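Local coordinates for protein flavin-containing monooxygenase (Allium sativum, PDB 6WPU) that probably uses its bound FAD to oxygenate the sulfur of S-allyl-L-cysteine, a flavin-dependent step in garlic sulfur metabolism, at residues 315-329 with 364-378. Residues are numbered along the deposited sequence; the frame is centred on the assembly and turned at random.
With SO4 (sulfate ion), chain F.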
ATOM      1  N   ARG A 315       4.098   4.904  13.140  1.00 37.86           N
ATOM      2  CA  ARG A 315       2.993   5.758  13.573  1.00 37.34           C
ATOM      3  C   ARG A 315       3.209   7.143  12.962  1.00 41.33           C
ATOM      4  O   ARG A 315       4.190   7.829  13.281  1.00 36.49           O
ATOM      5  CB  ARG A 315       2.896   5.838  15.092  1.00 37.17           C
ATOM      6  CG  ARG A 315       1.970   6.946  15.563  1.00 32.83           C
ATOM      7  CD  ARG A 315       1.850   6.936  17.075  1.00 39.72           C
ATOM      8  NE  ARG A 315       1.098   5.773  17.545  1.00 43.93           N
ATOM      9  CZ  ARG A 315       0.853   5.518  18.825  1.00 47.41           C
ATOM     10  NH1 ARG A 315       1.320   6.329  19.760  1.00 50.73           N
ATOM     11  NH2 ARG A 315       0.131   4.469  19.167  1.00 43.09           N
ATOM     12  N   VAL A 316       2.322   7.528  12.054  1.00 39.17           N
ATOM     13  CA  VAL A 316       2.379   8.837  11.414  1.00 42.68           C
ATOM     14  C   VAL A 316       1.442   9.782  12.150  1.00 40.41           C
ATOM     15  O   VAL A 316       0.280   9.447  12.404  1.00 39.75           O
ATOM     16  CB  VAL A 316       1.981   8.754   9.932  1.00 37.63           C
ATOM     17  CG1 VAL A 316       2.028  10.147   9.307  1.00 35.78           C
ATOM     18  CG2 VAL A 316       2.863   7.791   9.182  1.00 36.12           C
ATOM     19  N   GLY A 317       1.929  10.967  12.482  1.00 46.53           N
ATOM     20  CA  GLY A 317       1.025  12.023  12.869  1.00 49.26           C
ATOM     21  C   GLY A 317       1.453  12.832  14.071  1.00 47.45           C
ATOM     22  O   GLY A 317       2.631  13.164  14.236  1.00 43.73           O
ATOM     23  N   PRO A 318       0.496  13.147  14.961  1.00 44.76           N
ATOM     24  CA  PRO A 318      -0.895  12.652  15.016  1.00 44.91           C
ATOM     25  C   PRO A 318      -1.787  12.985  13.801  1.00 44.00           C
ATOM     26  O   PRO A 318      -1.678  14.078  13.220  1.00 45.72           O
ATOM     27  CB  PRO A 318      -1.446  13.315  16.285  1.00 47.57           C
ATOM     28  CG  PRO A 318      -0.568  14.493  16.526  1.00 51.81           C
ATOM     29  CD  PRO A 318       0.795  14.054  16.080  1.00 46.92           C
ATOM     30  N   LEU A 319      -2.623  12.019  13.405  1.00 42.53           N
ATOM     31  CA  LEU A 319      -3.516  12.155  12.256  1.00 40.34           C
ATOM     32  C   LEU A 319      -4.930  11.814  12.692  1.00 43.50           C
ATOM     33  O   LEU A 319      -5.198  10.687  13.126  1.00 36.91           O
ATOM     34  CB  LEU A 319      -3.107  11.250  11.096  1.00 39.30           C
ATOM     35  CG  LEU A 319      -1.783  11.534  10.389  1.00 39.82           C
ATOM     36  CD1 LEU A 319      -1.612  10.591   9.211  1.00 34.94           C
ATOM     37  CD2 LEU A 319      -1.707  12.997   9.962  1.00 35.32           C
ATOM     38  N   TYR A 320      -5.827  12.784  12.567  1.00 35.13           N
ATOM     39  CA  TYR A 320      -7.223  12.560  12.890  1.00 38.28           C
ATOM     40  C   TYR A 320      -7.827  11.664  11.817  1.00 40.67           C
ATOM     41  O   TYR A 320      -7.728  11.977  10.622  1.00 36.63           O
ATOM     42  CB  TYR A 320      -7.951  13.902  12.986  1.00 40.90           C
ATOM     43  CG  TYR A 320      -9.434  13.786  13.178  1.00 40.21           C
ATOM     44  CD1 TYR A 320      -9.972  13.139  14.303  1.00 36.22           C
ATOM     45  CD2 TYR A 320     -10.307  14.310  12.232  1.00 38.13           C
ATOM     46  CE1 TYR A 320     -11.348  13.037  14.476  1.00 49.17           C
ATOM     47  CE2 TYR A 320     -11.677  14.207  12.389  1.00 41.84           C
ATOM     48  CZ  TYR A 320     -12.194  13.579  13.511  1.00 47.49           C
ATOM     49  OH  TYR A 320     -13.560  13.496  13.648  1.00 51.73           O
ATOM     50  N   LYS A 321      -8.400  10.528  12.239  1.00 39.49           N
ATOM     51  CA  LYS A 321      -8.969   9.531  11.322  1.00 33.66           C
ATOM     52  C   LYS A 321      -7.948   9.082  10.273  1.00 36.05           C
ATOM     53  O   LYS A 321      -8.308   8.735   9.146  1.00 34.44           O
ATOM     54  CB  LYS A 321     -10.239  10.065  10.647  1.00 36.69           C
ATOM     55  CG  LYS A 321     -11.324  10.537  11.617  1.00 37.65           C
ATOM     56  CD  LYS A 321     -11.659   9.435  12.625  1.00 47.48           C
ATOM     57  CE  LYS A 321     -12.887   9.797  13.446  1.00 54.72           C
ATOM     58  NZ  LYS A 321     -13.088   8.862  14.574  1.00 56.39           N
ATOM     59  N   HIS A 322      -6.659   9.099  10.639  1.00 31.73           N
ATOM     60  CA  HIS A 322      -5.547   8.686   9.776  1.00 34.92           C
ATOM     61  C   HIS A 322      -5.336   9.625   8.588  1.00 38.87           C
ATOM     62  O   HIS A 322      -4.636   9.264   7.629  1.00 35.95           O
ATOM     63  CB  HIS A 322      -5.709   7.243   9.250  1.00 39.05           C
ATOM     64  CG  HIS A 322      -6.068   6.232  10.301  1.00 45.81           C
ATOM     65  ND1 HIS A 322      -5.132   5.652  11.135  1.00 45.58           N
ATOM     66  CD2 HIS A 322      -7.257   5.665  10.622  1.00 44.90           C
ATOM     67  CE1 HIS A 322      -5.733   4.794  11.942  1.00 42.67           C
ATOM     68  NE2 HIS A 322      -7.020   4.778  11.649  1.00 45.78           N
ATOM     69  N   VAL A 323      -5.900  10.838   8.634  1.00 36.06           N
ATOM     70  CA  VAL A 323      -5.934  11.707   7.465  1.00 33.91           C
ATOM     71  C   VAL A 323      -5.387  13.100   7.767  1.00 36.71           C
ATOM     72  O   VAL A 323      -4.516  13.596   7.043  1.00 32.58           O
ATOM     73  CB  VAL A 323      -7.371  11.789   6.903  1.00 37.29           C
ATOM     74  CG1 VAL A 323      -7.509  12.941   5.892  1.00 28.89           C
ATOM     75  CG2 VAL A 323      -7.743  10.479   6.236  1.00 36.01           C
ATOM     76  N   PHE A 324      -5.907  13.745   8.820  1.00 38.10           N
ATOM     77  CA  PHE A 324      -5.726  15.176   9.078  1.00 35.25           C
ATOM     78  C   PHE A 324      -4.811  15.426  10.268  1.00 34.59           C
ATOM     79  O   PHE A 324      -5.172  15.069  11.397  1.00 41.30           O
ATOM     80  CB  PHE A 324      -7.079  15.843   9.352  1.00 35.76           C
ATOM     81  CG  PHE A 324      -7.917  16.088   8.140  1.00 33.03           C
ATOM     82  CD1 PHE A 324      -7.529  17.014   7.175  1.00 39.73           C
ATOM     83  CD2 PHE A 324      -9.134  15.439   7.986  1.00 33.07           C
ATOM     84  CE1 PHE A 324      -8.330  17.270   6.056  1.00 33.57           C
ATOM     85  CE2 PHE A 324      -9.946  15.695   6.876  1.00 38.90           C
ATOM     86  CZ  PHE A 324      -9.537  16.617   5.909  1.00 35.62           C
ATOM     87  N   PRO A 325      -3.670  16.083  10.097  1.00 35.41           N
ATOM     88  CA  PRO A 325      -2.929  16.601  11.260  1.00 37.02           C
ATOM     89  C   PRO A 325      -3.747  17.663  11.969  1.00 41.65           C
ATOM     90  O   PRO A 325      -4.080  18.694  11.364  1.00 42.04           O
ATOM     91  CB  PRO A 325      -1.656  17.204  10.642  1.00 40.25           C
ATOM     92  CG  PRO A 325      -1.575  16.633   9.244  1.00 36.05           C
ATOM     93  CD  PRO A 325      -3.004  16.380   8.822  1.00 33.80           C
ATOM     94  N   PRO A 326      -4.108  17.446  13.245  1.00 42.43           N
ATOM     95  CA  PRO A 326      -5.054  18.365  13.904  1.00 40.46           C
ATOM     96  C   PRO A 326      -4.636  19.822  13.838  1.00 44.73           C
ATOM     97  O   PRO A 326      -5.478  20.680  13.557  1.00 45.63           O
ATOM     98  CB  PRO A 326      -5.094  17.846  15.345  1.00 42.14           C
ATOM     99  CG  PRO A 326      -4.785  16.371  15.214  1.00 42.85           C
ATOM    100  CD  PRO A 326      -3.754  16.301  14.110  1.00 45.80           C
ATOM    101  N   LEU A 327      -3.353  20.125  14.052  1.00 44.27           N
ATOM    102  CA  LEU A 327      -2.918  21.517  14.053  1.00 46.99           C
ATOM    103  C   LEU A 327      -2.892  22.133  12.660  1.00 46.14           C
ATOM    104  O   LEU A 327      -2.916  23.356  12.551  1.00 41.93           O
ATOM    105  CB  LEU A 327      -1.539  21.637  14.695  1.00 43.47           C
ATOM    106  CG  LEU A 327      -1.566  21.417  16.203  1.00 52.90           C
ATOM    107  CD1 LEU A 327      -0.183  21.592  16.816  1.00 52.50           C
ATOM    108  CD2 LEU A 327      -2.588  22.359  16.832  1.00 53.61           C
ATOM    109  N   LEU A 328      -2.848  21.326  11.603  1.00 42.75           N
ATOM    110  CA  LEU A 328      -2.715  21.823  10.241  1.00 43.31           C
ATOM    111  C   LEU A 328      -3.926  21.499   9.377  1.00 43.37           C
ATOM    112  O   LEU A 328      -3.860  21.658   8.156  1.00 45.72           O
ATOM    113  CB  LEU A 328      -1.454  21.245   9.591  1.00 43.42           C
ATOM    114  CG  LEU A 328      -0.119  21.528  10.277  1.00 44.78           C
ATOM    115  CD1 LEU A 328       0.981  20.681   9.649  1.00 48.08           C
ATOM    116  CD2 LEU A 328       0.203  23.002  10.163  1.00 46.63           C
ATOM    117  N   ALA A 329      -5.020  21.040   9.973  1.00 44.45           N
ATOM    118  CA  ALA A 329      -6.197  20.628   9.219  1.00 43.37           C
ATOM    119  C   ALA A 329      -7.074  21.837   8.923  1.00 43.72           C
ATOM    120  O   ALA A 329      -7.209  22.718   9.775  1.00 46.51           O
ATOM    121  CB  ALA A 329      -7.009  19.599  10.003  1.00 41.31           C
ATOM    122  N   LEU A 364     -15.106  19.855  10.157  1.00 50.74           N
ATOM    123  CA  LEU A 364     -14.249  19.091  11.054  1.00 45.27           C
ATOM    124  C   LEU A 364     -14.500  19.526  12.494  1.00 47.93           C
ATOM    125  O   LEU A 364     -15.040  20.607  12.731  1.00 49.66           O
ATOM    126  CB  LEU A 364     -12.776  19.306  10.688  1.00 40.48           C
ATOM    127  CG  LEU A 364     -12.261  18.624   9.420  1.00 45.00           C
ATOM    128  CD1 LEU A 364     -10.826  19.056   9.085  1.00 40.85           C
ATOM    129  CD2 LEU A 364     -12.343  17.096   9.580  1.00 46.96           C
ATOM    130  N   PRO A 365     -14.138  18.709  13.494  1.00 49.19           N
ATOM    131  CA  PRO A 365     -14.205  19.195  14.882  1.00 48.40           C
ATOM    132  C   PRO A 365     -13.184  20.297  15.114  1.00 51.13           C
ATOM    133  O   PRO A 365     -12.390  20.597  14.216  1.00 49.20           O
ATOM    134  CB  PRO A 365     -13.870  17.945  15.719  1.00 49.67           C
ATOM    135  CG  PRO A 365     -13.971  16.789  14.788  1.00 46.87           C
ATOM    136  CD  PRO A 365     -13.632  17.327  13.425  1.00 47.40           C
ATOM    137  N   THR A 366     -13.158  20.884  16.308  1.00 51.53           N
ATOM    138  CA  THR A 366     -12.085  21.815  16.626  1.00 50.02           C
ATOM    139  C   THR A 366     -10.743  21.084  16.682  1.00 52.38           C
ATOM    140  O   THR A 366     -10.671  19.860  16.819  1.00 58.26           O
ATOM    141  CB  THR A 366     -12.336  22.514  17.963  1.00 55.42           C
ATOM    142  OG1 THR A 366     -12.141  21.583  19.032  1.00 57.30           O
ATOM    143  CG2 THR A 366     -13.752  23.076  18.039  1.00 53.81           C
ATOM    144  N   LYS A 367      -9.662  21.862  16.573  1.00 54.13           N
ATOM    145  CA  LYS A 367      -8.324  21.289  16.670  1.00 49.76           C
ATOM    146  C   LYS A 367      -8.153  20.509  17.964  1.00 51.14           C
ATOM    147  O   LYS A 367      -7.562  19.420  17.973  1.00 46.84           O
ATOM    148  CB  LYS A 367      -7.269  22.388  16.580  1.00 48.45           C
ATOM    149  CG  LYS A 367      -7.156  23.038  15.216  1.00 51.72           C
ATOM    150  CD  LYS A 367      -6.057  24.084  15.204  1.00 57.76           C
ATOM    151  CE  LYS A 367      -5.961  24.776  13.845  1.00 63.64           C
ATOM    152  NZ  LYS A 367      -7.057  25.774  13.663  1.00 66.14           N
ATOM    153  N   LYS A 368      -8.653  21.061  19.072  1.00 52.96           N
ATOM    154  CA  LYS A 368      -8.551  20.377  20.355  1.00 54.00           C
ATOM    155  C   LYS A 368      -9.327  19.067  20.339  1.00 53.23           C
ATOM    156  O   LYS A 368      -8.850  18.047  20.848  1.00 61.05           O
ATOM    157  CB  LYS A 368      -9.053  21.292  21.474  1.00 61.43           C
ATOM    158  CG  LYS A 368      -8.745  20.796  22.883  1.00 67.67           C
ATOM    159  CD  LYS A 368      -9.540  21.580  23.932  1.00 74.49           C
ATOM    160  CE  LYS A 368      -9.221  21.089  25.336  1.00 81.32           C
ATOM    161  NZ  LYS A 368      -8.393  19.848  25.281  1.00 85.14           N
ATOM    162  N   GLU A 369     -10.528  19.072  19.754  1.00 52.37           N
ATOM    163  CA  GLU A 369     -11.314  17.845  19.691  1.00 49.36           C
ATOM    164  C   GLU A 369     -10.646  16.807  18.803  1.00 54.51           C
ATOM    165  O   GLU A 369     -10.615  15.617  19.145  1.00 54.06           O
ATOM    166  CB  GLU A 369     -12.721  18.148  19.194  1.00 50.08           C
ATOM    167  CG  GLU A 369     -13.659  18.625  20.298  1.00 55.57           C
ATOM    168  CD  GLU A 369     -14.734  19.563  19.780  1.00 61.76           C
ATOM    169  OE1 GLU A 369     -14.696  19.938  18.582  1.00 61.85           O
ATOM    170  OE2 GLU A 369     -15.616  19.936  20.579  1.00 70.44           O
ATOM    171  N   MET A 370     -10.108  17.233  17.658  1.00 51.44           N
ATOM    172  CA  MET A 370      -9.370  16.291  16.826  1.00 51.81           C
ATOM    173  C   MET A 370      -8.177  15.723  17.580  1.00 51.23           C
ATOM    174  O   MET A 370      -7.917  14.515  17.529  1.00 48.63           O
ATOM    175  CB  MET A 370      -8.917  16.961  15.531  1.00 45.17           C
ATOM    176  CG  MET A 370     -10.052  17.190  14.546  1.00 43.75           C
ATOM    177  SD  MET A 370      -9.435  17.738  12.943  1.00 45.36           S
ATOM    178  CE  MET A 370      -9.204  19.502  13.257  1.00 40.78           C
ATOM    179  N   MET A 371      -7.446  16.579  18.296  1.00 45.14           N
ATOM    180  CA  MET A 371      -6.275  16.107  19.018  1.00 53.26           C
ATOM    181  C   MET A 371      -6.671  15.167  20.156  1.00 55.62           C
ATOM    182  O   MET A 371      -5.982  14.173  20.409  1.00 59.70           O
ATOM    183  CB  MET A 371      -5.464  17.295  19.530  1.00 60.23           C
ATOM    184  CG  MET A 371      -4.138  16.888  20.144  1.00 73.02           C
ATOM    185  SD  MET A 371      -3.045  16.021  18.983  1.00 74.81           S
ATOM    186  CE  MET A 371      -2.506  17.404  17.969  1.00 66.41           C
ATOM    187  N   GLU A 372      -7.790  15.448  20.833  1.00 50.60           N
ATOM    188  CA  GLU A 372      -8.287  14.541  21.864  1.00 50.01           C
ATOM    189  C   GLU A 372      -8.694  13.199  21.272  1.00 53.65           C
ATOM    190  O   GLU A 372      -8.501  12.151  21.903  1.00 52.99           O
ATOM    191  CB  GLU A 372      -9.469  15.170  22.601  1.00 53.48           C
ATOM    192  CG  GLU A 372      -9.079  16.336  23.472  1.00 63.69           C
ATOM    193  CD  GLU A 372     -10.273  17.068  24.068  1.00 76.83           C
ATOM    194  OE1 GLU A 372     -11.418  16.869  23.595  1.00 80.85           O
ATOM    195  OE2 GLU A 372     -10.058  17.851  25.020  1.00 81.99           O
ATOM    196  N   ASP A 373      -9.251  13.208  20.059  1.00 48.85           N
ATOM    197  CA  ASP A 373      -9.651  11.953  19.433  1.00 50.26           C
ATOM    198  C   ASP A 373      -8.438  11.070  19.143  1.00 51.74           C
ATOM    199  O   ASP A 373      -8.465   9.859  19.394  1.00 48.89           O
ATOM    200  CB  ASP A 373     -10.437  12.240  18.158  1.00 46.37           C
ATOM    201  CG  ASP A 373     -11.156  11.020  17.635  1.00 52.07           C
ATOM    202  OD1 ASP A 373     -12.055  10.511  18.329  1.00 55.02           O
ATOM    203  OD2 ASP A 373     -10.822  10.561  16.527  1.00 51.50           O
ATOM    204  N   VAL A 374      -7.360  11.659  18.620  1.00 47.42           N
ATOM    205  CA  VAL A 374      -6.154  10.882  18.367  1.00 44.78           C
ATOM    206  C   VAL A 374      -5.596  10.329  19.667  1.00 53.41           C
ATOM    207  O   VAL A 374      -5.177   9.167  19.734  1.00 53.01           O
ATOM    208  CB  VAL A 374      -5.108  11.736  17.634  1.00 43.02           C
ATOM    209  CG1 VAL A 374      -3.847  10.920  17.415  1.00 42.42           C
ATOM    210  CG2 VAL A 374      -5.666  12.233  16.310  1.00 41.81           C
ATOM    211  N   GLU A 375      -5.564  11.158  20.714  1.00 54.36           N
ATOM    212  CA  GLU A 375      -5.034  10.713  21.999  1.00 57.39           C
ATOM    213  C   GLU A 375      -5.876   9.589  22.577  1.00 59.82           C
ATOM    214  O   GLU A 375      -5.337   8.638  23.159  1.00 57.13           O
ATOM    215  CB  GLU A 375      -4.953  11.890  22.972  1.00 60.58           C
ATOM    216  CG  GLU A 375      -3.730  12.776  22.725  1.00 76.44           C
ATOM    217  CD  GLU A 375      -3.842  14.178  23.324  1.00 90.66           C
ATOM    218  OE1 GLU A 375      -4.908  14.523  23.889  1.00 95.88           O
ATOM    219  OE2 GLU A 375      -2.854  14.941  23.218  1.00 93.04           O
ATOM    220  N   ALA A 376      -7.201   9.673  22.420  1.00 59.09           N
ATOM    221  CA  ALA A 376      -8.069   8.585  22.864  1.00 60.80           C
ATOM    222  C   ALA A 376      -7.753   7.299  22.116  1.00 60.40           C
ATOM    223  O   ALA A 376      -7.719   6.213  22.709  1.00 61.02           O
ATOM    224  CB  ALA A 376      -9.535   8.967  22.664  1.00 57.31           C
ATOM    225  N   TYR A 377      -7.515   7.405  20.807  1.00 55.64           N
ATOM    226  CA  TYR A 377      -7.173   6.225  20.027  1.00 51.65           C
ATOM    227  C   TYR A 377      -5.853   5.621  20.505  1.00 50.15           C
ATOM    228  O   TYR A 377      -5.759   4.406  20.692  1.00 50.35           O
ATOM    229  CB  TYR A 377      -7.123   6.585  18.540  1.00 46.37           C
ATOM    230  CG  TYR A 377      -6.781   5.422  17.643  1.00 51.92           C
ATOM    231  CD1 TYR A 377      -7.660   4.361  17.468  1.00 55.66           C
ATOM    232  CD2 TYR A 377      -5.582   5.389  16.964  1.00 54.03           C
ATOM    233  CE1 TYR A 377      -7.338   3.285  16.646  1.00 51.11           C
ATOM    234  CE2 TYR A 377      -5.255   4.328  16.140  1.00 55.06           C
ATOM    235  CZ  TYR A 377      -6.134   3.281  15.981  1.00 52.54           C
ATOM    236  OH  TYR A 377      -5.776   2.237  15.143  1.00 57.79           O
ATOM    237  N   TYR A 378      -4.834   6.458  20.733  1.00 53.18           N
ATOM    238  CA  TYR A 378      -3.537   5.959  21.192  1.00 54.47           C
ATOM    239  C   TYR A 378      -3.663   5.246  22.532  1.00 58.22           C
ATOM    240  O   TYR A 378      -2.951   4.270  22.797  1.00 52.94           O
ATOM    241  CB  TYR A 378      -2.538   7.109  21.315  1.00 51.66           C
ATOM    242  CG  TYR A 378      -2.043   7.700  20.011  1.00 46.97           C
ATOM    243  CD1 TYR A 378      -2.323   7.097  18.786  1.00 44.93           C
ATOM    244  CD2 TYR A 378      -1.273   8.854  20.011  1.00 45.48           C
ATOM    245  CE1 TYR A 378      -1.846   7.644  17.587  1.00 40.45           C
ATOM    246  CE2 TYR A 378      -0.802   9.407  18.834  1.00 45.84           C
ATOM    247  CZ  TYR A 378      -1.088   8.802  17.626  1.00 44.56           C
ATOM    248  OH  TYR A 378      -0.601   9.362  16.467  1.00 45.82           O
TER
HETATM  249  S   SO4 F 505     -10.284  25.639  16.412  0.84 70.96           S
HETATM  250  O1  SO4 F 505      -9.375  24.975  17.340  0.84 68.93           O
HETATM  251  O2  SO4 F 505     -10.928  24.660  15.544  0.84 66.47           O
HETATM  252  O3  SO4 F 505     -11.323  26.325  17.177  0.84 74.41           O
HETATM  253  O4  SO4 F 505      -9.516  26.593  15.603  0.84 68.54           O
HETATM  254  O   HOH W   1      -0.407   4.168  22.088  1.00 55.04           O
HETATM  255  O   HOH W   2      -1.883   9.095  14.016  1.00 38.53           O
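This is a loop-on-helix packing contact, mostly apolar, in the flavin-binding monooxygenase-like region: the chain from strand 315-317 through a type II turn at Leu319 to His322 and on to Ala329 lies along the first turns of helix 367-383. Strand 332-334 lies behind the loop, touched by Leu319 and Pro325, and Trp353 of helix 343-358 flanks the interface, meeting Tyr320, Phe324 and Leu364. The Val316 side chain is about 12 Å from the bound FAD, so this is structural packing at a remove from the flavin.

With CG anti to the backbone N (chi1 174°), the Tyr320 ring reaches across Met370, whose CG lies over one face, 3.8 Å from the ring centroid, while the Met370 sulfur stands obliquely to it in a Met-aromatic contact. Lys321 CG covers the opposite face, and the Asp373 carboxylate comes in at the edge, OD2 3.3 Å from Tyr320 CE1. A leucine in place of Tyr320 would probably leave Met370 and Lys321 without the flat surface they sandwich and open a gap beside Pro365. Leu364 CD1 sits squarely over the Phe324 ring, and Met371 folds back at its two outer torsions so that its methyl CE meets Pro326 CB at 3.7 Å. Pro318 presses its CB on Val374 CG1 at 3.6 Å.

At the other end the Arg315 guanidinium lies flat on Tyr378, planes 1° apart and CZ 3.6 Å from the ring centroid. Thr391 takes the Arg315 NE hydrogen, and a water joins NH2 to Tyr378 O. Direct polar bonding is thin, a salt bridge from Lys321 NZ to Asp373 OD2 whose hydrogen bond is weak at 3.4 Å, with Trp404 a cation-pi partner of the lysine; this implies that ring faces, methionines and prolines, with a cation-pi stack at one end, hold this loop to the helix.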